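Local coordinates for protein acid phosphatase (PDB 2I33) that probably hydrolyses phosphate monoesters under acidic conditions, as a magnesium-binding class C acid phosphatase of the HAD superfamily, at residues Asp67-Gln77 and Ile213-Asp221; Tyr37-Leu48 and Leu103-Thr113. All blocks are in the same frame, centred on the assembly; numbering follows the deposited sequence.

Overall arrangement
Interaction 1, centred about 6 Å from the centre of the chain, is where the loop after strand 59-64 meets the loop after strand 211-213 beside the magnesium ion. Interaction 2, centred farther out at about 15 Å, joins helix 31-54 to helix 106-115 and the turn before it. Both are largely buried and both reach the second subunit, yet their chemistry differs: the first gathers carboxylates, amides and a phenol near a metal, whereas the second rests on rings, aliphatic groups and one stacked amide. They meet directly, because two tyrosines of 37-48 probably hydrogen-bond to backbone carbonyls of 67-77, Tyr37 OH to Glu68 O at 2.5 Å and Tyr41 OH to Thr69 O at 2.7 Å.

Interaction 1 of 2, residues Asp67-Gln77 and Ile213-Asp221; sequences DETVLDNSPHQ and IFPNPMYGD. With MG (magnesium ion), chain C.
Glu68 OE1 is gripped from both segments. Asn73 ND2 donates to it at 3.1 Å and nearly straight (171°), and Tyr219 OH donates from across the contact, the oxygen lying near the ring plane at its edge; the modelled 2.4 Å between Tyr219 OH and Glu68 OE1 is so short that the exact length is doubtful. The carboxylate and the tyrosine ring are turned 80° apart. The other oxygen, OE2, takes the backbone N of Asn73 on its syn lone pair, so the two Asn73 bonds hold the group at both oxygens and fix its rotation. Glutamate suits the place because its chain, bent at chi2 (47°), brings both oxygens to Asn73.

Around this polar knot lies softer packing. Met218 CE rests 3.6 Å from Glu68 CG, and its SD touches both Gln77 CG and Ser74 CB, a flexible thioether filling an uneven surface. Asn216 ND2, hydrogen-bonded to Asp180, lies 3.2 Å above one face of the Tyr219 ring, toward its rim; its OD1 closes an Asx turn onto Met218 N. Farther along, Phe214 CD2 meets Thr69 CG2 at 4.0 Å.

A magnesium-bound water donates to Tyr219 OH, linking the phenol to the metal. The ion also takes two further waters, a carboxylate oxygen of Asp65, the backbone O of Asp67 and a carboxylate oxygen of the later Asp180, a DxD-motif site characteristic of HAD phosphatases.

Interaction 2 of 2, residues Tyr37-Leu48 and Leu103-Thr113; sequences YYQGYNTGQLKL and LPGSIDFLKYT
The Tyr112 ring carries the side-chain amide of Gln45 flat on one face, the two planes 9° apart and NE2 3.3 Å above the ring centre, while Leu48 CD2 comes up at the ring edge. Gln45 reaches it because CG is anti to the backbone N and the chain runs extended. The Tyr41 ring takes Ser106 CA over the centre of one face, a CH-pi contact 3.7 Å from the centroid, and Pro104 CB lies over a face of Tyr38, toward its rim, 3.9 Å from the centroid. Proline suits this spot as a rigid aliphatic block: it also rests on Tyr37 CB.

Phe109 is the knob of the interface, set among Tyr41, Gly44, Gln45 and Leu48. Its CD2 lies 3.5 Å from Tyr41 CD1, with the ring planes at an oblique 35°, and Gly44 offers its backbone C to Phe109 CE1. The backbone N of Gly105 lies 3.4 Å from Tyr38 CE1. Glycine suits this place because its phi is positive and a side chain would run tightly into Tyr38 CD1 and Tyr41 CB.

The helix axes come within 9.7 Å and run nearly parallel, 12° apart; Tyr41 and Phe109 both continue inward onto strand 59-64. The hydroxyls of Ser106 and Thr113 bond to carbonyls of their own segment, Leu103 O and Phe109 O. Adhesion between the two segments therefore comes from shape, ring-face contacts and buried apolar surface rather than from polar bonds.

Interaction 1 of 2, residues Asp67-Gln77 and Ile213-Asp221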
loop_
_atom_site.group_PDB
_atom_site.type_symbol
_atom_site.label_atom_id
_atom_site.label_comp_id
_atom_site.label_asym_id
_atom_site.label_seq_id
_atom_site.Cartn_x
_atom_site.Cartn_y
_atom_site.Cartn_z
ATOM N N ASP A 67 -7.640 -4.493 12.684
ATOM C CA ASP A 67 -6.760 -3.333 12.837
ATOM C C ASP A 67 -5.982 -3.124 11.544
ATOM O O ASP A 67 -5.269 -3.998 11.053
ATOM C CB ASP A 67 -5.842 -3.501 14.048
ATOM C CG ASP A 67 -6.628 -3.610 15.345
ATOM O OD1 ASP A 67 -7.529 -2.788 15.549
ATOM O OD2 ASP A 67 -6.379 -4.563 16.140
ATOM N N GLU A 68 -6.109 -1.923 11.022
ATOM C CA GLU A 68 -5.477 -1.536 9.762
ATOM C C GLU A 68 -6.067 -2.261 8.532
ATOM O O GLU A 68 -5.486 -2.221 7.442
ATOM C CB GLU A 68 -3.971 -1.626 9.834
ATOM C CG GLU A 68 -3.326 -0.430 10.563
ATOM C CD GLU A 68 -3.958 -0.046 11.881
ATOM O OE1 GLU A 68 -3.681 -0.708 12.905
ATOM O OE2 GLU A 68 -4.705 0.969 11.875
ATOM N N THR A 69 -7.244 -2.837 8.706
ATOM C CA THR A 69 -8.000 -3.379 7.609
ATOM C C THR A 69 -9.396 -2.775 7.592
ATOM O O THR A 69 -9.818 -2.227 6.574
ATOM C CB THR A 69 -8.064 -4.912 7.709
ATOM O OG1 THR A 69 -6.732 -5.429 7.602
ATOM C CG2 THR A 69 -8.921 -5.445 6.632
ATOM N N VAL A 70 -10.086 -2.832 8.739
ATOM C CA VAL A 70 -11.400 -2.226 8.948
ATOM C C VAL A 70 -11.276 -1.002 9.865
ATOM O O VAL A 70 -11.872 0.019 9.604
ATOM C CB VAL A 70 -12.416 -3.210 9.543
ATOM C CG1 VAL A 70 -13.717 -2.537 9.815
ATOM C CG2 VAL A 70 -12.592 -4.419 8.604
ATOM N N LEU A 71 -10.527 -1.138 10.948
ATOM C CA LEU A 71 -10.392 -0.062 11.939
ATOM C C LEU A 71 -9.026 0.588 11.886
ATOM O O LEU A 71 -7.993 -0.077 11.845
ATOM C CB LEU A 71 -10.623 -0.628 13.354
ATOM C CG LEU A 71 -12.033 -1.187 13.628
ATOM C CD1 LEU A 71 -12.100 -1.831 15.016
ATOM C CD2 LEU A 71 -13.111 -0.165 13.440
ATOM N N ASP A 72 -9.048 1.910 11.942
ATOM C CA ASP A 72 -7.866 2.737 11.845
ATOM C C ASP A 72 -7.310 3.057 13.238
ATOM O O ASP A 72 -7.898 3.826 13.987
ATOM C CB ASP A 72 -8.235 4.015 11.125
ATOM C CG ASP A 72 -7.060 4.913 10.873
ATOM O OD1 ASP A 72 -5.966 4.688 11.443
ATOM O OD2 ASP A 72 -7.258 5.862 10.087
ATOM N N ASN A 73 -6.162 2.466 13.564
ATOM C CA ASN A 73 -5.522 2.712 14.867
ATOM C C ASN A 73 -4.375 3.661 14.778
ATOM O O ASN A 73 -3.571 3.802 15.730
ATOM C CB ASN A 73 -5.048 1.400 15.448
ATOM C CG ASN A 73 -6.145 0.453 15.568
ATOM O OD1 ASN A 73 -7.022 0.601 16.421
ATOM N ND2 ASN A 73 -6.146 -0.523 14.698
ATOM N N SER A 74 -4.267 4.372 13.669
ATOM C CA SER A 74 -3.128 5.237 13.533
ATOM C C SER A 74 -3.050 6.315 14.640
ATOM O O SER A 74 -1.933 6.715 14.972
ATOM C CB SER A 74 -3.031 5.815 12.121
ATOM O OG SER A 74 -4.125 6.633 11.873
ATOM N N PRO A 75 -4.187 6.784 15.234
ATOM C CA PRO A 75 -4.003 7.739 16.355
ATOM C C PRO A 75 -3.160 7.188 17.496
ATOM O O PRO A 75 -2.502 7.949 18.205
ATOM C CB PRO A 75 -5.417 8.002 16.841
ATOM C CG PRO A 75 -6.269 7.754 15.587
ATOM C CD PRO A 75 -5.624 6.603 14.920
ATOM N N HIS A 76 -3.187 5.876 17.670
ATOM C CA HIS A 76 -2.324 5.293 18.682
ATOM C C HIS A 76 -0.848 5.367 18.280
ATOM O O HIS A 76 0.039 5.684 19.090
ATOM C CB HIS A 76 -2.712 3.872 18.998
ATOM C CG HIS A 76 -1.840 3.268 20.031
ATOM N ND1 HIS A 76 -0.666 2.632 19.716
ATOM C CD2 HIS A 76 -1.915 3.289 21.385
ATOM C CE1 HIS A 76 -0.069 2.254 20.833
ATOM N NE2 HIS A 76 -0.809 2.636 21.857
ATOM N N GLN A 77 -0.567 5.084 17.016
ATOM C CA GLN A 77 0.808 5.163 16.531
ATOM C C GLN A 77 1.318 6.602 16.617
ATOM O O GLN A 77 2.470 6.836 16.994
ATOM C CB GLN A 77 0.911 4.631 15.113
ATOM C CG GLN A 77 0.441 3.182 14.951
ATOM C CD GLN A 77 1.283 2.167 15.692
ATOM O OE1 GLN A 77 0.834 1.556 16.677
ATOM N NE2 GLN A 77 2.505 1.979 15.237
ATOM N N ILE A 213 -5.140 -7.378 -0.043
ATOM C CA ILE A 213 -4.155 -6.786 0.863
ATOM C C ILE A 213 -4.260 -5.279 0.902
ATOM O O ILE A 213 -4.577 -4.658 -0.112
ATOM C CB ILE A 213 -2.724 -7.247 0.503
ATOM C CG1 ILE A 213 -1.711 -6.736 1.536
ATOM C CG2 ILE A 213 -2.381 -6.921 -0.938
ATOM C CD1 ILE A 213 -0.563 -7.594 1.692
ATOM N N PHE A 214 -4.019 -4.734 2.105
ATOM C CA PHE A 214 -4.015 -3.312 2.406
ATOM C C PHE A 214 -2.647 -2.871 2.924
ATOM O O PHE A 214 -1.920 -3.633 3.542
ATOM C CB PHE A 214 -5.094 -2.994 3.414
ATOM C CG PHE A 214 -6.462 -3.288 2.885
ATOM C CD1 PHE A 214 -7.061 -2.419 2.022
ATOM C CD2 PHE A 214 -7.122 -4.438 3.213
ATOM C CE1 PHE A 214 -8.308 -2.675 1.461
ATOM C CE2 PHE A 214 -8.375 -4.696 2.683
ATOM C CZ PHE A 214 -8.956 -3.811 1.795
ATOM N N PRO A 215 -2.311 -1.607 2.669
ATOM C CA PRO A 215 -0.959 -1.133 3.050
ATOM C C PRO A 215 -0.818 -0.678 4.484
ATOM O O PRO A 215 -1.500 0.239 4.930
ATOM C CB PRO A 215 -0.768 0.059 2.112
ATOM C CG PRO A 215 -2.185 0.628 2.018
ATOM C CD PRO A 215 -3.048 -0.602 1.877
ATOM N N ASN A 216 0.134 -1.260 5.192
ATOM C CA ASN A 216 0.442 -0.868 6.559
ATOM C C ASN A 216 1.953 -0.848 6.791
ATOM O O ASN A 216 2.561 -1.822 7.232
ATOM C CB ASN A 216 -0.212 -1.813 7.557
ATOM C CG ASN A 216 0.115 -1.434 8.987
ATOM O OD1 ASN A 216 0.804 -0.404 9.206
ATOM N ND2 ASN A 216 -0.358 -2.224 9.943
ATOM N N PRO A 217 2.563 0.291 6.493
ATOM C CA PRO A 217 3.994 0.453 6.738
ATOM C C PRO A 217 4.345 0.845 8.156
ATOM O O PRO A 217 5.516 1.149 8.411
ATOM C CB PRO A 217 4.367 1.598 5.791
ATOM C CG PRO A 217 3.143 2.414 5.786
ATOM C CD PRO A 217 1.980 1.488 5.855
ATOM N N MET A 218 3.351 0.907 9.042
ATOM C CA MET A 218 3.585 1.383 10.406
ATOM C C MET A 218 4.144 0.292 11.307
ATOM O O MET A 218 4.952 0.543 12.212
ATOM C CB MET A 218 2.282 1.882 11.015
ATOM C CG MET A 218 1.649 3.075 10.264
ATOM S SD MET A 218 0.197 3.635 11.114
ATOM C CE MET A 218 -0.932 2.286 10.698
ATOM N N TYR A 219 3.649 -0.906 11.084
ATOM C CA TYR A 219 3.914 -2.024 11.961
ATOM C C TYR A 219 3.395 -3.312 11.323
ATOM O O TYR A 219 2.654 -3.288 10.338
ATOM C CB TYR A 219 3.256 -1.804 13.324
ATOM C CG TYR A 219 1.769 -2.012 13.272
ATOM C CD1 TYR A 219 0.898 -0.963 13.152
ATOM C CD2 TYR A 219 1.231 -3.294 13.313
ATOM C CE1 TYR A 219 -0.455 -1.148 13.118
ATOM C CE2 TYR A 219 -0.144 -3.499 13.231
ATOM C CZ TYR A 219 -0.988 -2.429 13.123
ATOM O OH TYR A 219 -2.341 -2.665 13.052
ATOM N N GLY A 220 3.767 -4.425 11.933
ATOM C CA GLY A 220 3.271 -5.708 11.509
ATOM C C GLY A 220 4.326 -6.769 11.522
ATOM O O GLY A 220 5.439 -6.589 12.067
ATOM N N ASP A 221 3.958 -7.893 10.923
ATOM C CA ASP A 221 4.876 -9.021 10.812
ATOM C C ASP A 221 6.096 -8.743 9.944
ATOM O O ASP A 221 7.134 -9.357 10.127
ATOM C CB ASP A 221 4.168 -10.265 10.287
ATOM C CG ASP A 221 3.334 -10.949 11.345
ATOM O OD1 ASP A 221 3.062 -10.345 12.409
ATOM O OD2 ASP A 221 2.926 -12.099 11.088
HETATM MG MG MG C . -4.120 -5.807 10.927
HETATM O O HOH W 1 -2.557 -4.989 11.445
HETATM O O HOH W 2 -3.255 -7.716 10.604
HETATM O O HOH W 3 -4.451 -6.444 13.004
#

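Interaction 2 of 2, residues Tyr37-Leu48 and Leu103-Thr113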
loop_
_atom_site.group_PDB
_atom_site.type_symbol
_atom_site.label_atom_id
_atom_site.label_comp_id
_atom_site.label_asym_id
_atom_site.label_seq_id
_atom_site.Cartn_x
_atom_site.Cartn_y
_atom_site.Cartn_z
ATOM N N TYR A 37 -7.010 1.665 -0.006
ATOM C CA TYR A 37 -8.125 1.041 0.698
ATOM C C TYR A 37 -9.340 0.935 -0.222
ATOM O O TYR A 37 -9.947 -0.115 -0.318
ATOM C CB TYR A 37 -8.435 1.754 2.010
ATOM C CG TYR A 37 -7.522 1.238 3.100
ATOM C CD1 TYR A 37 -6.257 1.774 3.260
ATOM C CD2 TYR A 37 -7.874 0.168 3.899
ATOM C CE1 TYR A 37 -5.376 1.281 4.218
ATOM C CE2 TYR A 37 -6.978 -0.336 4.851
ATOM C CZ TYR A 37 -5.745 0.221 5.007
ATOM O OH TYR A 37 -4.882 -0.247 5.960
ATOM N N TYR A 38 -9.665 1.986 -0.944
ATOM C CA TYR A 38 -10.779 1.847 -1.902
ATOM C C TYR A 38 -10.455 0.796 -2.959
ATOM O O TYR A 38 -11.330 0.024 -3.382
ATOM C CB TYR A 38 -11.078 3.169 -2.573
ATOM C CG TYR A 38 -11.751 4.137 -1.670
ATOM C CD1 TYR A 38 -12.978 3.826 -1.061
ATOM C CD2 TYR A 38 -11.237 5.411 -1.477
ATOM C CE1 TYR A 38 -13.630 4.759 -0.242
ATOM C CE2 TYR A 38 -11.893 6.340 -0.678
ATOM C CZ TYR A 38 -13.079 6.003 -0.048
ATOM O OH TYR A 38 -13.736 6.929 0.749
ATOM N N GLN A 39 -9.228 0.768 -3.447
ATOM C CA GLN A 39 -8.873 -0.182 -4.484
ATOM C C GLN A 39 -9.055 -1.599 -3.972
ATOM O O GLN A 39 -9.601 -2.466 -4.649
ATOM C CB GLN A 39 -7.408 -0.023 -4.875
ATOM C CG GLN A 39 -6.908 -1.050 -5.866
ATOM C CD GLN A 39 -5.654 -0.573 -6.575
ATOM O OE1 GLN A 39 -5.734 0.237 -7.505
ATOM N NE2 GLN A 39 -4.467 -0.988 -6.060
ATOM N N GLY A 40 -8.604 -1.826 -2.745
ATOM C CA GLY A 40 -8.724 -3.145 -2.133
ATOM C C GLY A 40 -10.200 -3.536 -1.993
ATOM O O GLY A 40 -10.629 -4.628 -2.408
ATOM N N TYR A 41 -10.996 -2.648 -1.437
ATOM C CA TYR A 41 -12.411 -2.961 -1.242
ATOM C C TYR A 41 -13.183 -3.034 -2.547
ATOM O O TYR A 41 -14.103 -3.867 -2.683
ATOM C CB TYR A 41 -13.052 -2.049 -0.197
ATOM C CG TYR A 41 -12.656 -2.447 1.214
ATOM C CD1 TYR A 41 -13.030 -3.685 1.741
ATOM C CD2 TYR A 41 -11.857 -1.608 2.002
ATOM C CE1 TYR A 41 -12.659 -4.046 2.999
ATOM C CE2 TYR A 41 -11.482 -1.977 3.285
ATOM C CZ TYR A 41 -11.869 -3.203 3.762
ATOM O OH TYR A 41 -11.516 -3.613 5.025
ATOM N N ASN A 42 -12.814 -2.217 -3.536
ATOM C CA ASN A 42 -13.459 -2.353 -4.829
ATOM C C ASN A 42 -13.168 -3.705 -5.467
ATOM O O ASN A 42 -14.041 -4.334 -6.058
ATOM C CB ASN A 42 -13.017 -1.250 -5.775
ATOM C CG ASN A 42 -13.560 0.100 -5.385
ATOM O OD1 ASN A 42 -14.536 0.212 -4.618
ATOM N ND2 ASN A 42 -12.936 1.136 -5.913
ATOM N N THR A 43 -11.903 -4.103 -5.382
ATOM C CA THR A 43 -11.472 -5.340 -5.973
ATOM C C THR A 43 -12.146 -6.470 -5.209
ATOM O O THR A 43 -12.626 -7.439 -5.794
ATOM C CB THR A 43 -9.955 -5.452 -5.926
ATOM O OG1 THR A 43 -9.402 -4.344 -6.655
ATOM C CG2 THR A 43 -9.494 -6.754 -6.518
ATOM N N GLY A 44 -12.201 -6.346 -3.898
ATOM C CA GLY A 44 -12.881 -7.354 -3.095
ATOM C C GLY A 44 -14.351 -7.502 -3.497
ATOM O O GLY A 44 -14.896 -8.617 -3.587
ATOM N N GLN A 45 -15.033 -6.398 -3.751
ATOM C CA GLN A 45 -16.426 -6.485 -4.165
ATOM C C GLN A 45 -16.601 -7.212 -5.505
ATOM O O GLN A 45 -17.483 -8.051 -5.672
ATOM C CB GLN A 45 -17.068 -5.110 -4.198
ATOM C CG GLN A 45 -18.550 -5.208 -4.387
ATOM C CD GLN A 45 -19.287 -3.987 -3.911
ATOM O OE1 GLN A 45 -18.914 -3.375 -2.896
ATOM N NE2 GLN A 45 -20.366 -3.653 -4.601
ATOM N N LEU A 46 -15.734 -6.893 -6.455
ATOM C CA LEU A 46 -15.739 -7.526 -7.762
ATOM C C LEU A 46 -15.531 -9.017 -7.603
ATOM O O LEU A 46 -16.238 -9.819 -8.188
ATOM C CB LEU A 46 -14.604 -6.962 -8.593
ATOM C CG LEU A 46 -14.401 -7.559 -9.980
ATOM C CD1 LEU A 46 -15.401 -7.002 -10.928
ATOM C CD2 LEU A 46 -12.980 -7.206 -10.439
ATOM N N LYS A 47 -14.556 -9.384 -6.781
ATOM C CA LYS A 47 -14.257 -10.779 -6.592
ATOM C C LYS A 47 -15.340 -11.484 -5.787
ATOM O O LYS A 47 -15.601 -12.664 -6.002
ATOM C CB LYS A 47 -12.889 -10.922 -5.956
ATOM C CG LYS A 47 -11.764 -10.423 -6.862
ATOM C CD LYS A 47 -11.581 -11.289 -8.090
ATOM C CE LYS A 47 -10.474 -10.802 -9.007
ATOM N NZ LYS A 47 -10.408 -11.604 -10.245
ATOM N N LEU A 48 -15.995 -10.758 -4.886
ATOM C CA LEU A 48 -17.126 -11.336 -4.162
ATOM C C LEU A 48 -18.236 -11.706 -5.145
ATOM O O LEU A 48 -18.734 -12.807 -5.149
ATOM C CB LEU A 48 -17.659 -10.375 -3.112
ATOM C CG LEU A 48 -18.835 -10.910 -2.307
ATOM C CD1 LEU A 48 -18.474 -12.196 -1.574
ATOM C CD2 LEU A 48 -19.376 -9.869 -1.327
ATOM N N LEU A 103 -11.935 2.304 8.056
ATOM C CA LEU A 103 -11.047 2.594 6.961
ATOM C C LEU A 103 -11.834 2.756 5.663
ATOM O O LEU A 103 -12.951 2.243 5.511
ATOM C CB LEU A 103 -9.959 1.535 6.886
ATOM C CG LEU A 103 -8.894 1.668 7.977
ATOM C CD1 LEU A 103 -8.132 0.377 8.299
ATOM C CD2 LEU A 103 -7.936 2.775 7.630
ATOM N N PRO A 104 -11.257 3.473 4.720
ATOM C CA PRO A 104 -11.999 3.797 3.489
ATOM C C PRO A 104 -12.542 2.595 2.751
ATOM O O PRO A 104 -11.821 1.639 2.524
ATOM C CB PRO A 104 -10.941 4.520 2.647
ATOM C CG PRO A 104 -10.054 5.139 3.706
ATOM C CD PRO A 104 -9.901 4.057 4.718
ATOM N N GLY A 105 -13.844 2.640 2.444
ATOM C CA GLY A 105 -14.489 1.605 1.648
ATOM C C GLY A 105 -14.965 0.428 2.470
ATOM O O GLY A 105 -15.771 -0.387 2.013
ATOM N N SER A 106 -14.480 0.319 3.700
ATOM C CA SER A 106 -14.746 -0.911 4.429
ATOM C C SER A 106 -16.231 -1.109 4.751
ATOM O O SER A 106 -16.807 -2.171 4.505
ATOM C CB SER A 106 -13.917 -0.949 5.705
ATOM O OG SER A 106 -14.220 0.109 6.588
ATOM N N ILE A 107 -16.852 -0.079 5.320
ATOM C CA ILE A 107 -18.226 -0.206 5.775
ATOM C C ILE A 107 -19.166 -0.468 4.602
ATOM O O ILE A 107 -20.009 -1.364 4.662
ATOM C CB ILE A 107 -18.676 0.999 6.613
ATOM C CG1 ILE A 107 -17.780 1.147 7.862
ATOM C CG2 ILE A 107 -20.142 0.861 6.997
ATOM C CD1 ILE A 107 -17.756 -0.063 8.727
ATOM N N ASP A 108 -18.986 0.250 3.501
ATOM C CA ASP A 108 -19.888 0.035 2.369
ATOM C C ASP A 108 -19.718 -1.357 1.805
ATOM O O ASP A 108 -20.691 -1.996 1.421
ATOM C CB ASP A 108 -19.684 1.077 1.281
ATOM C CG ASP A 108 -20.261 2.425 1.650
ATOM O OD1 ASP A 108 -21.121 2.514 2.564
ATOM O OD2 ASP A 108 -19.868 3.409 0.978
ATOM N N PHE A 109 -18.478 -1.840 1.786
ATOM C CA PHE A 109 -18.232 -3.174 1.278
ATOM C C PHE A 109 -18.862 -4.195 2.201
ATOM O O PHE A 109 -19.508 -5.165 1.768
ATOM C CB PHE A 109 -16.746 -3.464 1.110
ATOM C CG PHE A 109 -16.459 -4.908 0.897
ATOM C CD1 PHE A 109 -16.773 -5.542 -0.296
ATOM C CD2 PHE A 109 -15.934 -5.674 1.931
ATOM C CE1 PHE A 109 -16.555 -6.886 -0.448
ATOM C CE2 PHE A 109 -15.745 -7.048 1.780
ATOM C CZ PHE A 109 -16.044 -7.645 0.594
ATOM N N LEU A 110 -18.717 -3.969 3.502
ATOM C CA LEU A 110 -19.287 -4.915 4.428
ATOM C C LEU A 110 -20.831 -4.911 4.382
ATOM O O LEU A 110 -21.458 -5.957 4.457
ATOM C CB LEU A 110 -18.828 -4.621 5.853
ATOM C CG LEU A 110 -17.328 -4.806 6.066
ATOM C CD1 LEU A 110 -16.911 -4.208 7.381
ATOM C CD2 LEU A 110 -16.969 -6.272 5.989
ATOM N N LYS A 111 -21.445 -3.734 4.258
ATOM C CA LYS A 111 -22.875 -3.660 4.105
ATOM C C LYS A 111 -23.331 -4.322 2.807
ATOM O O LYS A 111 -24.392 -4.942 2.781
ATOM C CB LYS A 111 -23.367 -2.219 4.170
ATOM C CG LYS A 111 -23.171 -1.564 5.524
ATOM C CD LYS A 111 -23.912 -2.225 6.649
ATOM C CE LYS A 111 -25.390 -1.901 6.645
ATOM N NZ LYS A 111 -26.089 -2.715 7.669
ATOM N N TYR A 112 -22.533 -4.195 1.740
ATOM C CA TYR A 112 -22.850 -4.890 0.491
ATOM C C TYR A 112 -22.826 -6.401 0.665
ATOM O O TYR A 112 -23.743 -7.127 0.287
ATOM C CB TYR A 112 -21.870 -4.514 -0.588
ATOM C CG TYR A 112 -22.131 -5.225 -1.889
ATOM C CD1 TYR A 112 -23.132 -4.794 -2.750
ATOM C CD2 TYR A 112 -21.365 -6.321 -2.272
ATOM C CE1 TYR A 112 -23.372 -5.447 -3.946
ATOM C CE2 TYR A 112 -21.612 -6.975 -3.466
ATOM C CZ TYR A 112 -22.598 -6.525 -4.301
ATOM O OH TYR A 112 -22.850 -7.162 -5.512
ATOM N N THR A 113 -21.745 -6.854 1.277
ATOM C CA THR A 113 -21.565 -8.255 1.589
ATOM C C THR A 113 -22.761 -8.785 2.374
ATOM O O THR A 113 -23.334 -9.828 2.026
ATOM C CB THR A 113 -20.251 -8.439 2.349
ATOM O OG1 THR A 113 -19.159 -8.013 1.523
ATOM C CG2 THR A 113 -20.069 -9.877 2.708
#